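Endoglucanase EG-II (Hypocrea jecorina, PDB 3QR3) probably hydrolyses internal beta-1,4-glucosidic bonds in cellulose, as a family 5 endoglucanase with a TIM-barrel catalytic domain. Local coordinates at residues 8-13 with 87-92; 61-66 with 291-296. All blocks are in the same frame, centred on the assembly; numbering follows the deposited sequence.

In the fold
Both interactions are buried and belong to the parallel barrel, but they lie on different sides of its wall. Interaction 1 presses helix 80-95 against the outer face of strand 5-11 and the turn after it, using hydrocarbon alone. Interaction 2 lies on the inner side, where side chains of strands 59-64 and 287-296 meet in front of strand 5-11, the strand between them in the sheet. Its chemistry is mixed: apolar contacts sit beside an arginine whose polar partners lie outside the two segments. The two centres are 7 Å apart, and N9 joins them directly, its OD1 accepting a probable hydrogen bond from R61 NH1 at 2.8 Å.

Interaction 1: residues 8-13 with 87-92; sequences VNIAGF and DQLVQG
L89 of helix 80-95 meets I10 and F13 in a buried, wholly apolar helix-on-strand contact at the outer wall of the barrel, where strand 5-11 runs into its C-terminal turn. The leucine carries the helix side alone. Its first torsion (chi1 -176°) carries CG to the side of the carbonyl carbon; of the two methyls, CD2 is the one that meets F13. CD2 lies at the edge of the F13 ring, near the ring plane, 3.8 Å from F13 CE2, and L89 CB follows at 4.1 Å from the same F13 CE2. The two side chains run past each other in opposite directions. L89 CD1 comes within 4.4 Å of I10 CG2, a looser touch. I10 starts out toward the helix and then bends aside; its side chain also touches M48 of helix 44-55, as does that of L89. No hydrogen bond crosses here. On the helix itself, Q91 NE2 gives an almost straight bond (171°) to D87 OD1 at 3.0 Å, met on the syn side of the carboxylate; Y136 OH bonds that same oxygen. F13 also meets Y86 edge-to-face, so the ring has aromatic as well as aliphatic neighbours. An apolar layer between the inner strands and the surrounding helices is what is expected of a (beta/alpha)8 (TIM) barrel; F13, in the turn after the strand, extends it.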
loop_
_atom_site.group_PDB
_atom_site.type_symbol
_atom_site.label_atom_id
_atom_site.label_comp_id
_atom_site.label_asym_id
_atom_site.label_seq_id
_atom_site.Cartn_x
_atom_site.Cartn_y
_atom_site.Cartn_z
ATOM N N VAL A 8 3.252 8.413 -1.299
ATOM C CA VAL A 8 1.804 8.485 -1.388
ATOM C C VAL A 8 1.255 7.362 -2.260
ATOM O O VAL A 8 1.962 6.789 -3.093
ATOM C CB VAL A 8 1.343 9.822 -1.986
ATOM C CG1 VAL A 8 1.974 10.999 -1.238
ATOM C CG2 VAL A 8 1.709 9.868 -3.447
ATOM N N ASN A 9 -0.008 7.040 -2.034
ATOM C CA ASN A 9 -0.741 6.114 -2.882
ATOM C C ASN A 9 -1.206 6.817 -4.150
ATOM O O ASN A 9 -1.828 7.872 -4.068
ATOM C CB ASN A 9 -1.962 5.618 -2.129
ATOM C CG ASN A 9 -1.625 4.522 -1.140
ATOM O OD1 ASN A 9 -1.735 3.351 -1.466
ATOM N ND2 ASN A 9 -1.212 4.900 0.065
ATOM N N ILE A 10 -0.880 6.239 -5.306
ATOM C CA ILE A 10 -1.308 6.746 -6.611
ATOM C C ILE A 10 -2.431 5.834 -7.085
ATOM O O ILE A 10 -2.187 4.832 -7.746
ATOM C CB ILE A 10 -0.144 6.703 -7.627
ATOM C CG1 ILE A 10 1.102 7.373 -7.028
ATOM C CG2 ILE A 10 -0.547 7.368 -8.952
ATOM C CD1 ILE A 10 0.945 8.884 -6.816
ATOM N N ALA A 11 -3.658 6.177 -6.709
ATOM C CA ALA A 11 -4.804 5.280 -6.866
ATOM C C ALA A 11 -5.487 5.392 -8.236
ATOM O O ALA A 11 -5.258 6.342 -8.983
ATOM C CB ALA A 11 -5.820 5.523 -5.735
ATOM N N GLY A 12 -6.344 4.422 -8.547
ATOM C CA GLY A 12 -7.097 4.437 -9.790
ATOM C C GLY A 12 -7.267 3.067 -10.427
ATOM O O GLY A 12 -8.369 2.716 -10.889
ATOM N N PHE A 13 -6.195 2.277 -10.460
ATOM C CA PHE A 13 -6.305 0.901 -10.961
ATOM C C PHE A 13 -7.203 0.080 -10.024
ATOM O O PHE A 13 -7.605 -1.052 -10.342
ATOM C CB PHE A 13 -4.935 0.234 -11.116
ATOM C CG PHE A 13 -4.248 0.509 -12.446
ATOM C CD1 PHE A 13 -4.635 -0.156 -13.593
ATOM C CD2 PHE A 13 -3.182 1.393 -12.521
ATOM C CE1 PHE A 13 -3.990 0.075 -14.807
ATOM C CE2 PHE A 13 -2.536 1.636 -13.727
ATOM C CZ PHE A 13 -2.951 0.973 -14.876
ATOM N N ASP A 87 1.991 -2.103 -15.742
ATOM C CA ASP A 87 3.453 -2.011 -15.719
ATOM C C ASP A 87 3.961 -0.629 -16.119
ATOM O O ASP A 87 5.043 -0.214 -15.694
ATOM C CB ASP A 87 4.112 -3.084 -16.591
ATOM C CG ASP A 87 5.632 -3.120 -16.410
ATOM O OD1 ASP A 87 6.085 -3.184 -15.252
ATOM O OD2 ASP A 87 6.371 -3.060 -17.415
ATOM N N GLN A 88 3.193 0.098 -16.929
ATOM C CA GLN A 88 3.611 1.446 -17.299
ATOM C C GLN A 88 3.684 2.323 -16.058
ATOM O O GLN A 88 4.580 3.153 -15.927
ATOM C CB GLN A 88 2.663 2.087 -18.329
ATOM C CG GLN A 88 2.727 1.482 -19.713
ATOM C CD GLN A 88 1.659 2.057 -20.640
ATOM O OE1 GLN A 88 1.239 3.202 -20.486
ATOM N NE2 GLN A 88 1.222 1.261 -21.600
ATOM N N LEU A 89 2.730 2.150 -15.155
ATOM C CA LEU A 89 2.718 2.941 -13.928
ATOM C C LEU A 89 3.872 2.491 -13.008
ATOM O O LEU A 89 4.573 3.311 -12.410
ATOM C CB LEU A 89 1.362 2.812 -13.229
ATOM C CG LEU A 89 1.158 3.661 -11.973
ATOM C CD1 LEU A 89 1.271 5.142 -12.314
ATOM C CD2 LEU A 89 -0.193 3.341 -11.341
ATOM N N VAL A 90 4.078 1.186 -12.932
ATOM C CA VAL A 90 5.191 0.626 -12.158
ATOM C C VAL A 90 6.559 1.137 -12.629
ATOM O O VAL A 90 7.369 1.583 -11.820
ATOM C CB VAL A 90 5.189 -0.923 -12.203
ATOM C CG1 VAL A 90 6.389 -1.492 -11.439
ATOM C CG2 VAL A 90 3.890 -1.466 -11.630
ATOM N N GLN A 91 6.814 1.070 -13.935
ATOM C CA GLN A 91 8.078 1.558 -14.477
ATOM C C GLN A 91 8.238 3.068 -14.308
ATOM O O GLN A 91 9.342 3.555 -14.097
ATOM C CB GLN A 91 8.256 1.145 -15.942
ATOM C CG GLN A 91 8.271 -0.367 -16.162
ATOM C CD GLN A 91 9.254 -1.089 -15.241
ATOM O OE1 GLN A 91 10.346 -0.597 -14.968
ATOM N NE2 GLN A 91 8.857 -2.261 -14.754
ATOM N N GLY A 92 7.136 3.807 -14.373
ATOM C CA GLY A 92 7.207 5.243 -14.188
ATOM C C GLY A 92 7.691 5.559 -12.788
ATOM O O GLY A 92 8.494 6.467 -12.563
#

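Interaction 2: residues 61-66 with 291-296; sequences RLPVGW and VGWGAG
With CG trans to the backbone N (chi1 -176°) and the chain extended from CG to NE, R61 carries its guanidinium well away from its strand, while the first torsion of W293, -177°, swings the indole across to meet it. W293 CZ3 comes near the edge of the guanidinium, 4.2 Å from R61 NH1, and the two planes stand 65° apart, so the groups do not stack. The same CZ3 touches P63 CG at 3.8 Å, making one corner of the indole the meeting point for both residues. Earlier along strand 287-296, V291 CG1 packs on R61 CB at 4.0 Å, at the root of the arginine. The guanidinium of R61 is gripped by others: NH1 forms a salt bridge with E260 and a hydrogen bond with N9, and NH2 bonds N148. W293 NE1 bonds Y302 OH. A sulfate, probably from the crystallisation liquor, lies close to the W293 side chain, at the C-terminal end of the barrel strands, where family 5 enzymes hold their active site. Strand 5-11 separates the two strands in the sheet, with N9 touching P63, V291 and W293, while strand 99-104 flanks 59-64 on its other side and helix 80-95 covers L62 from outside.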
loop_
_atom_site.group_PDB
_atom_site.type_symbol
_atom_site.label_atom_id
_atom_site.label_comp_id
_atom_site.label_asym_id
_atom_site.label_seq_id
_atom_site.Cartn_x
_atom_site.Cartn_y
_atom_site.Cartn_z
ATOM N N ARG A 61 2.836 3.726 -3.666
ATOM C CA ARG A 61 2.059 2.508 -3.604
ATOM C C ARG A 61 1.049 2.571 -4.735
ATOM O O ARG A 61 0.402 3.607 -4.942
ATOM C CB ARG A 61 1.352 2.430 -2.258
ATOM C CG ARG A 61 0.567 1.156 -2.003
ATOM C CD ARG A 61 0.369 1.029 -0.507
ATOM N NE ARG A 61 -0.428 -0.113 -0.059
ATOM C CZ ARG A 61 -1.742 -0.087 0.122
ATOM N NH1 ARG A 61 -2.448 1.005 -0.177
ATOM N NH2 ARG A 61 -2.355 -1.169 0.578
ATOM N N LEU A 62 0.922 1.469 -5.470
ATOM C CA LEU A 62 0.102 1.443 -6.682
ATOM C C LEU A 62 -0.991 0.390 -6.563
ATOM O O LEU A 62 -0.816 -0.761 -6.997
ATOM C CB LEU A 62 0.978 1.156 -7.904
ATOM C CG LEU A 62 2.253 1.996 -8.084
ATOM C CD1 LEU A 62 2.976 1.613 -9.379
ATOM C CD2 LEU A 62 1.942 3.486 -8.087
ATOM N N PRO A 63 -2.124 0.777 -5.964
ATOM C CA PRO A 63 -3.243 -0.136 -5.732
ATOM C C PRO A 63 -3.821 -0.626 -7.037
ATOM O O PRO A 63 -3.999 0.171 -7.957
ATOM C CB PRO A 63 -4.279 0.750 -5.031
ATOM C CG PRO A 63 -3.524 1.874 -4.485
ATOM C CD PRO A 63 -2.400 2.122 -5.444
ATOM N N VAL A 64 -4.119 -1.921 -7.112
ATOM C CA VAL A 64 -4.759 -2.470 -8.301
ATOM C C VAL A 64 -5.617 -3.668 -7.926
ATOM O O VAL A 64 -5.292 -4.421 -6.998
ATOM C CB VAL A 64 -3.734 -2.860 -9.384
ATOM C CG1 VAL A 64 -2.717 -3.831 -8.818
ATOM C CG2 VAL A 64 -4.456 -3.466 -10.610
ATOM N N GLY A 65 -6.725 -3.828 -8.636
ATOM C CA GLY A 65 -7.623 -4.935 -8.376
ATOM C C GLY A 65 -7.066 -6.241 -8.905
ATOM O O GLY A 65 -6.537 -6.302 -10.015
ATOM N N TRP A 66 -7.165 -7.287 -8.092
ATOM C CA TRP A 66 -6.825 -8.642 -8.523
ATOM C C TRP A 66 -7.546 -8.972 -9.835
ATOM O O TRP A 66 -6.930 -9.431 -10.796
ATOM C CB TRP A 66 -7.253 -9.614 -7.427
ATOM C CG TRP A 66 -6.877 -11.046 -7.600
ATOM C CD1 TRP A 66 -6.281 -11.640 -8.681
ATOM C CD2 TRP A 66 -7.111 -12.081 -6.647
ATOM N NE1 TRP A 66 -6.111 -12.991 -8.439
ATOM C CE2 TRP A 66 -6.627 -13.285 -7.202
ATOM C CE3 TRP A 66 -7.697 -12.108 -5.375
ATOM C CZ2 TRP A 66 -6.705 -14.503 -6.524
ATOM C CZ3 TRP A 66 -7.773 -13.316 -4.705
ATOM C CH2 TRP A 66 -7.276 -14.498 -5.281
ATOM N N VAL A 291 3.102 6.132 3.912
ATOM C CA VAL A 291 2.535 6.402 2.593
ATOM C C VAL A 291 1.139 7.010 2.721
ATOM O O VAL A 291 0.232 6.389 3.262
ATOM C CB VAL A 291 2.445 5.115 1.738
ATOM C CG1 VAL A 291 2.107 5.456 0.290
ATOM C CG2 VAL A 291 3.758 4.331 1.805
ATOM N N GLY A 292 0.966 8.223 2.219
ATOM C CA GLY A 292 -0.297 8.931 2.367
ATOM C C GLY A 292 -1.365 8.406 1.427
ATOM O O GLY A 292 -1.049 7.889 0.355
ATOM N N TRP A 293 -2.625 8.522 1.845
ATOM C CA TRP A 293 -3.787 8.208 1.001
ATOM C C TRP A 293 -4.660 9.464 0.865
ATOM O O TRP A 293 -5.112 10.007 1.872
ATOM C CB TRP A 293 -4.619 7.073 1.625
ATOM C CG TRP A 293 -5.798 6.649 0.763
ATOM C CD1 TRP A 293 -7.044 7.215 0.739
ATOM C CD2 TRP A 293 -5.827 5.579 -0.198
ATOM N NE1 TRP A 293 -7.842 6.570 -0.179
ATOM C CE2 TRP A 293 -7.122 5.563 -0.768
ATOM C CE3 TRP A 293 -4.883 4.643 -0.639
ATOM C CZ2 TRP A 293 -7.500 4.643 -1.752
ATOM C CZ3 TRP A 293 -5.260 3.720 -1.605
ATOM C CH2 TRP A 293 -6.559 3.731 -2.157
ATOM N N GLY A 294 -4.908 9.932 -0.360
ATOM C CA GLY A 294 -4.450 9.290 -1.581
ATOM C C GLY A 294 -4.419 10.275 -2.743
ATOM O O GLY A 294 -5.151 11.269 -2.751
ATOM N N ALA A 295 -3.552 10.012 -3.716
ATOM C CA ALA A 295 -3.461 10.846 -4.914
ATOM C C ALA A 295 -3.775 9.977 -6.138
ATOM O O ALA A 295 -4.567 9.038 -6.042
ATOM C CB ALA A 295 -2.072 11.496 -5.022
ATOM N N GLY A 296 -3.148 10.266 -7.274
ATOM C CA GLY A 296 -3.442 9.525 -8.487
ATOM C C GLY A 296 -4.746 10.052 -9.072
ATOM O O GLY A 296 -4.858 11.245 -9.361
#